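Local coordinates for RNA-dependent RNA Polymerase (Bombyx mori cytoplasmic polyhedrosis virus, PDB 6TZ0), which catalyses RNA-templated RNA synthesis, making plus strands by fully conservative transcription and probably the complementary minus strands during genome replication, at residues Ala260-Gly265 / Thr286-Phe291; Arg266-Val271 / Ile279-Lys284. One frame throughout, in Å; residues are numbered along the deposited sequence.

Overall arrangement
Both interactions belong to one continuous piece of the N-terminal region: helix 257-264, the hairpin of strands 266-272 and 278-285, and the segment leading into helix 290-293. Interaction 2 is the hairpin itself, a two-stranded antiparallel sheet; interaction 1 lies at its base, where the helix before it meets the chain leaving it. Their centres are about 16 Å apart, and T286 CG2 packs on A267 CB where they join. Each is partly buried. Interaction 1 has no exposed residue among those that touch and uses individual polar groups at a helix end, whereas interaction 2 repeats backbone bonds along two strands and has exposed residues among those that touch (R266, I279 and T283).

Interaction 1: Ala260-Gly265 / Thr286-Phe291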
loop_
_atom_site.group_PDB
_atom_site.type_symbol
_atom_site.label_atom_id
_atom_site.label_comp_id
_atom_site.label_asym_id
_atom_site.label_seq_id
_atom_site.Cartn_x
_atom_site.Cartn_y
_atom_site.Cartn_z
ATOM N N ALA A 260 2.999 -36.936 3.143
ATOM C CA ALA A 260 3.649 -37.529 4.310
ATOM C C ALA A 260 2.662 -37.740 5.453
ATOM O O ALA A 260 2.633 -38.812 6.072
ATOM C CB ALA A 260 4.808 -36.649 4.765
ATOM N N LEU A 261 1.820 -36.744 5.714
ATOM C CA LEU A 261 0.833 -36.837 6.776
ATOM C C LEU A 261 -0.287 -37.805 6.418
ATOM O O LEU A 261 -0.895 -38.396 7.315
ATOM C CB LEU A 261 0.282 -35.445 7.066
ATOM C CG LEU A 261 -0.492 -35.183 8.351
ATOM C CD1 LEU A 261 0.424 -35.308 9.554
ATOM C CD2 LEU A 261 -1.071 -33.805 8.277
ATOM N N HIS A 262 -0.567 -37.978 5.123
ATOM C CA HIS A 262 -1.433 -39.063 4.672
ATOM C C HIS A 262 -0.851 -40.426 5.020
ATOM O O HIS A 262 -1.547 -41.287 5.566
ATOM C CB HIS A 262 -1.658 -38.959 3.168
ATOM C CG HIS A 262 -2.317 -40.163 2.574
ATOM N ND1 HIS A 262 -3.649 -40.452 2.757
ATOM C CD2 HIS A 262 -1.822 -41.155 1.799
ATOM C CE1 HIS A 262 -3.949 -41.569 2.123
ATOM N NE2 HIS A 262 -2.857 -42.015 1.531
ATOM N N ASN A 263 0.429 -40.640 4.712
ATOM C CA ASN A 263 1.038 -41.938 4.995
ATOM C C ASN A 263 1.312 -42.175 6.474
ATOM O O ASN A 263 1.619 -43.314 6.838
ATOM C CB ASN A 263 2.333 -42.116 4.204
ATOM C CG ASN A 263 2.084 -42.449 2.750
ATOM O OD1 ASN A 263 1.194 -43.229 2.427
ATOM N ND2 ASN A 263 2.876 -41.868 1.868
ATOM N N VAL A 264 1.232 -41.146 7.325
ATOM C CA VAL A 264 1.299 -41.373 8.772
ATOM C C VAL A 264 0.127 -42.227 9.247
ATOM O O VAL A 264 0.310 -43.201 9.986
ATOM C CB VAL A 264 1.375 -40.033 9.526
ATOM C CG1 VAL A 264 1.138 -40.225 11.011
ATOM C CG2 VAL A 264 2.734 -39.434 9.339
ATOM N N GLY A 265 -1.087 -41.892 8.821
ATOM C CA GLY A 265 -2.252 -42.705 9.104
ATOM C C GLY A 265 -3.043 -42.323 10.331
ATOM O O GLY A 265 -4.249 -42.092 10.216
ATOM N N THR A 286 -5.564 -39.552 9.492
ATOM C CA THR A 286 -4.994 -38.474 8.698
ATOM C C THR A 286 -4.893 -38.845 7.230
ATOM O O THR A 286 -4.175 -38.187 6.476
ATOM C CB THR A 286 -3.624 -38.063 9.236
ATOM O OG1 THR A 286 -2.738 -39.187 9.230
ATOM C CG2 THR A 286 -3.741 -37.513 10.637
ATOM N N SER A 287 -5.588 -39.898 6.820
ATOM C CA SER A 287 -5.680 -40.232 5.410
ATOM C C SER A 287 -6.522 -39.191 4.685
ATOM O O SER A 287 -7.375 -38.538 5.287
ATOM C CB SER A 287 -6.281 -41.621 5.238
ATOM O OG SER A 287 -7.609 -41.655 5.720
ATOM N N GLU A 288 -6.284 -39.038 3.396
ATOM C CA GLU A 288 -6.883 -37.990 2.590
ATOM C C GLU A 288 -7.931 -38.565 1.647
ATOM O O GLU A 288 -7.908 -39.760 1.337
ATOM C CB GLU A 288 -5.792 -37.267 1.789
ATOM C CG GLU A 288 -4.759 -36.555 2.645
ATOM C CD GLU A 288 -5.325 -35.393 3.430
ATOM O OE1 GLU A 288 -6.260 -34.732 2.937
ATOM O OE2 GLU A 288 -4.833 -35.138 4.546
ATOM N N PRO A 289 -8.883 -37.752 1.185
ATOM C CA PRO A 289 -9.854 -38.234 0.195
ATOM C C PRO A 289 -9.203 -38.477 -1.158
ATOM O O PRO A 289 -8.054 -38.111 -1.406
ATOM C CB PRO A 289 -10.876 -37.101 0.122
ATOM C CG PRO A 289 -10.740 -36.387 1.402
ATOM C CD PRO A 289 -9.297 -36.453 1.747
ATOM N N HIS A 290 -9.972 -39.096 -2.053
ATOM C CA HIS A 290 -9.396 -39.628 -3.284
ATOM C C HIS A 290 -9.055 -38.541 -4.291
ATOM O O HIS A 290 -8.178 -38.741 -5.135
ATOM C CB HIS A 290 -10.350 -40.643 -3.915
ATOM C CG HIS A 290 -11.639 -40.050 -4.385
ATOM N ND1 HIS A 290 -11.797 -39.527 -5.649
ATOM C CD2 HIS A 290 -12.828 -39.889 -3.760
ATOM C CE1 HIS A 290 -13.030 -39.071 -5.782
ATOM N NE2 HIS A 290 -13.676 -39.278 -4.650
ATOM N N PHE A 291 -9.728 -37.395 -4.228
ATOM C CA PHE A 291 -9.387 -36.280 -5.099
ATOM C C PHE A 291 -8.140 -35.539 -4.635
ATOM O O PHE A 291 -7.582 -34.747 -5.399
ATOM C CB PHE A 291 -10.579 -35.323 -5.226
ATOM C CG PHE A 291 -11.185 -34.903 -3.912
ATOM C CD1 PHE A 291 -10.690 -33.817 -3.210
ATOM C CD2 PHE A 291 -12.266 -35.592 -3.388
ATOM C CE1 PHE A 291 -11.254 -33.439 -2.004
ATOM C CE2 PHE A 291 -12.836 -35.212 -2.194
ATOM C CZ PHE A 291 -12.328 -34.136 -1.500
#
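T286 lays its side chain over the C-terminal end of helix 257-264, with CB 4.3 Å from L261 CG and the hydroxyl turned to the backbone. T286 OG1 sits between its own backbone N and carbonyl carbon (chi1 58°), and from there it donates to L261 O over 2.8 Å, almost in line with that carbonyl. G265, which leaves the helix with positive phi, accepts a second bond from the same residue: T286 N reaches G265 O at 3.0 Å, from well above the carbonyl plane. H262 holds CG anti to its backbone N (chi1 169°), which lays the ring beside S287 and E288. H262 ND1 accepts the backbone amide of E288, 3.1 Å from E288 N, which lies near the ring edge but tilted 16° from the plane. S287 CA approaches the same ND1 obliquely, while E288 CG packs against H262 CB. A CA-H...O contact from H262 CA to T286 O, 3.4 Å long, adds to the grip. Beyond the pair, L261 also touches Q325 of helix 325-339, and E288 OE1 is bound by the backbone N of Q717. As acceptor from E288 N, H262 ND1 is probably unprotonated, and the T286 hydroxyl probably stands in for the i+4 amide that L261 O lacks at the helix end.

Interaction 2: Arg266-Val271 / Ile279-Lys284; sequences RATVPV and IGHRTK
V271 and R282 cross their side chains at about a right angle on one side of the hairpin, and the methyl CG2 of V271 meets the aliphatic part of the arginine, 3.8 Å from R282 CG. The arginine chain runs extended from CG to NE, which brings its guanidinium edge, near the plane of the group, to the same methyl. V269, on this side too, sends CG2 obliquely across K284 to lie 3.8 Å from K284 CD. At the far end V271 CG1 packs on I279 CG1.

On the opposite side T268 and H281 run side by side, pointing the same way, with T268 OG1 3.8 Å from H281 CD2, oblique to the ring. H281 CG sits between the backbone N and the carbonyl carbon (chi1 67°), and H281 ND1 is hydrogen-bonded to ND1 of H1039, beside Y1042. T283 OG1 lies 3.8 Å from T268 CB.

Between the two faces the strands run antiparallel, and A267 with K284 and V269 with R282 each exchange two backbone bonds. The regular pairing changes at V271: V271 N binds G280 O over 2.7 Å and V271 O accepts from I279 N at 3.0 Å, so that I279 and G280 together face one residue in a classic beta bulge. Q325, at the start of helix 325-339, touches A267 and V269 on the valine side of the sheet, where N729 meets V269 and K284. The polar bonds across the strands are thus backbone ones, while R282 lays CG, CD and the guanidinium edge on V271 and K284 its CD on V269.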
loop_
_atom_site.group_PDB
_atom_site.type_symbol
_atom_site.label_atom_id
_atom_site.label_comp_id
_atom_site.label_asym_id
_atom_site.label_seq_id
_atom_site.Cartn_x
_atom_site.Cartn_y
_atom_site.Cartn_z
ATOM N N ARG A 266 -2.418 -42.240 11.499
ATOM C CA ARG A 266 -3.124 -41.911 12.726
ATOM C C ARG A 266 -2.381 -40.794 13.431
ATOM O O ARG A 266 -1.150 -40.767 13.434
ATOM C CB ARG A 266 -3.235 -43.117 13.667
ATOM C CG ARG A 266 -4.082 -44.257 13.155
ATOM C CD ARG A 266 -5.550 -43.885 13.169
ATOM N NE ARG A 266 -6.405 -45.008 12.796
ATOM C CZ ARG A 266 -6.790 -45.276 11.553
ATOM N NH1 ARG A 266 -6.397 -44.505 10.549
ATOM N NH2 ARG A 266 -7.570 -46.320 11.310
ATOM N N ALA A 267 -3.129 -39.881 14.034
ATOM C CA ALA A 267 -2.522 -38.852 14.859
ATOM C C ALA A 267 -3.416 -38.602 16.057
ATOM O O ALA A 267 -4.638 -38.534 15.922
ATOM C CB ALA A 267 -2.301 -37.552 14.084
ATOM N N THR A 268 -2.800 -38.482 17.223
ATOM C CA THR A 268 -3.494 -38.080 18.436
ATOM C C THR A 268 -3.249 -36.584 18.657
ATOM O O THR A 268 -2.147 -36.162 19.013
ATOM C CB THR A 268 -3.082 -38.967 19.614
ATOM O OG1 THR A 268 -3.578 -38.431 20.847
ATOM C CG2 THR A 268 -1.581 -39.245 19.665
ATOM N N VAL A 269 -4.281 -35.791 18.405
ATOM C CA VAL A 269 -4.169 -34.343 18.247
ATOM C C VAL A 269 -4.991 -33.704 19.360
ATOM O O VAL A 269 -5.884 -34.352 19.921
ATOM C CB VAL A 269 -4.644 -33.888 16.849
ATOM C CG1 VAL A 269 -3.874 -34.610 15.789
ATOM C CG2 VAL A 269 -6.128 -34.140 16.673
ATOM N N PRO A 270 -4.711 -32.452 19.723
ATOM C CA PRO A 270 -5.568 -31.769 20.698
ATOM C C PRO A 270 -6.875 -31.302 20.069
ATOM O O PRO A 270 -7.032 -31.244 18.851
ATOM C CB PRO A 270 -4.716 -30.582 21.158
ATOM C CG PRO A 270 -3.797 -30.335 20.051
ATOM C CD PRO A 270 -3.485 -31.676 19.463
ATOM N N VAL A 271 -7.828 -30.969 20.939
ATOM C CA VAL A 271 -9.166 -30.553 20.537
ATOM C C VAL A 271 -9.448 -29.187 21.138
ATOM O O VAL A 271 -9.326 -29.002 22.352
ATOM C CB VAL A 271 -10.238 -31.568 20.972
ATOM C CG1 VAL A 271 -11.627 -31.028 20.719
ATOM C CG2 VAL A 271 -10.055 -32.878 20.246
ATOM N N ILE A 279 -9.757 -28.489 25.233
ATOM C CA ILE A 279 -10.710 -29.213 26.061
ATOM C C ILE A 279 -10.484 -30.717 26.064
ATOM O O ILE A 279 -10.979 -31.395 26.976
ATOM C CB ILE A 279 -12.153 -28.889 25.639
ATOM C CG1 ILE A 279 -12.325 -29.146 24.142
ATOM C CG2 ILE A 279 -12.485 -27.468 26.008
ATOM C CD1 ILE A 279 -13.736 -29.039 23.650
ATOM N N GLY A 280 -9.762 -31.259 25.097
ATOM C CA GLY A 280 -9.447 -32.667 25.125
ATOM C C GLY A 280 -8.492 -33.014 24.014
ATOM O O GLY A 280 -7.945 -32.139 23.344
ATOM N N HIS A 281 -8.301 -34.310 23.826
ATOM C CA HIS A 281 -7.545 -34.821 22.699
ATOM C C HIS A 281 -8.247 -36.054 22.161
ATOM O O HIS A 281 -8.847 -36.824 22.913
ATOM C CB HIS A 281 -6.097 -35.162 23.077
ATOM C CG HIS A 281 -5.969 -36.310 24.024
ATOM N ND1 HIS A 281 -6.071 -36.162 25.387
ATOM C CD2 HIS A 281 -5.771 -37.629 23.802
ATOM C CE1 HIS A 281 -5.927 -37.339 25.967
ATOM N NE2 HIS A 281 -5.752 -38.247 25.027
ATOM N N ARG A 282 -8.175 -36.231 20.851
ATOM C CA ARG A 282 -8.784 -37.366 20.184
ATOM C C ARG A 282 -7.721 -38.060 19.357
ATOM O O ARG A 282 -6.617 -37.550 19.185
ATOM C CB ARG A 282 -9.971 -36.930 19.310
ATOM C CG ARG A 282 -9.621 -36.002 18.161
ATOM C CD ARG A 282 -10.879 -35.418 17.532
ATOM N NE ARG A 282 -10.579 -34.354 16.576
ATOM C CZ ARG A 282 -10.541 -34.509 15.259
ATOM N NH1 ARG A 282 -10.834 -35.683 14.725
ATOM N NH2 ARG A 282 -10.249 -33.484 14.473
ATOM N N THR A 283 -8.052 -39.241 18.864
ATOM C CA THR A 283 -7.180 -39.992 17.973
ATOM C C THR A 283 -7.913 -40.148 16.651
ATOM O O THR A 283 -8.884 -40.903 16.560
ATOM C CB THR A 283 -6.812 -41.349 18.563
ATOM O OG1 THR A 283 -6.152 -41.161 19.819
ATOM C CG2 THR A 283 -5.881 -42.098 17.625
ATOM N N LYS A 284 -7.449 -39.439 15.633
ATOM C CA LYS A 284 -8.142 -39.364 14.361
ATOM C C LYS A 284 -7.299 -40.001 13.267
ATOM O O LYS A 284 -6.123 -40.313 13.458
ATOM C CB LYS A 284 -8.458 -37.911 14.004
ATOM C CG LYS A 284 -7.237 -37.078 13.689
ATOM C CD LYS A 284 -7.597 -35.626 13.478
ATOM C CE LYS A 284 -8.428 -35.420 12.230
ATOM N NZ LYS A 284 -7.691 -35.718 10.987
#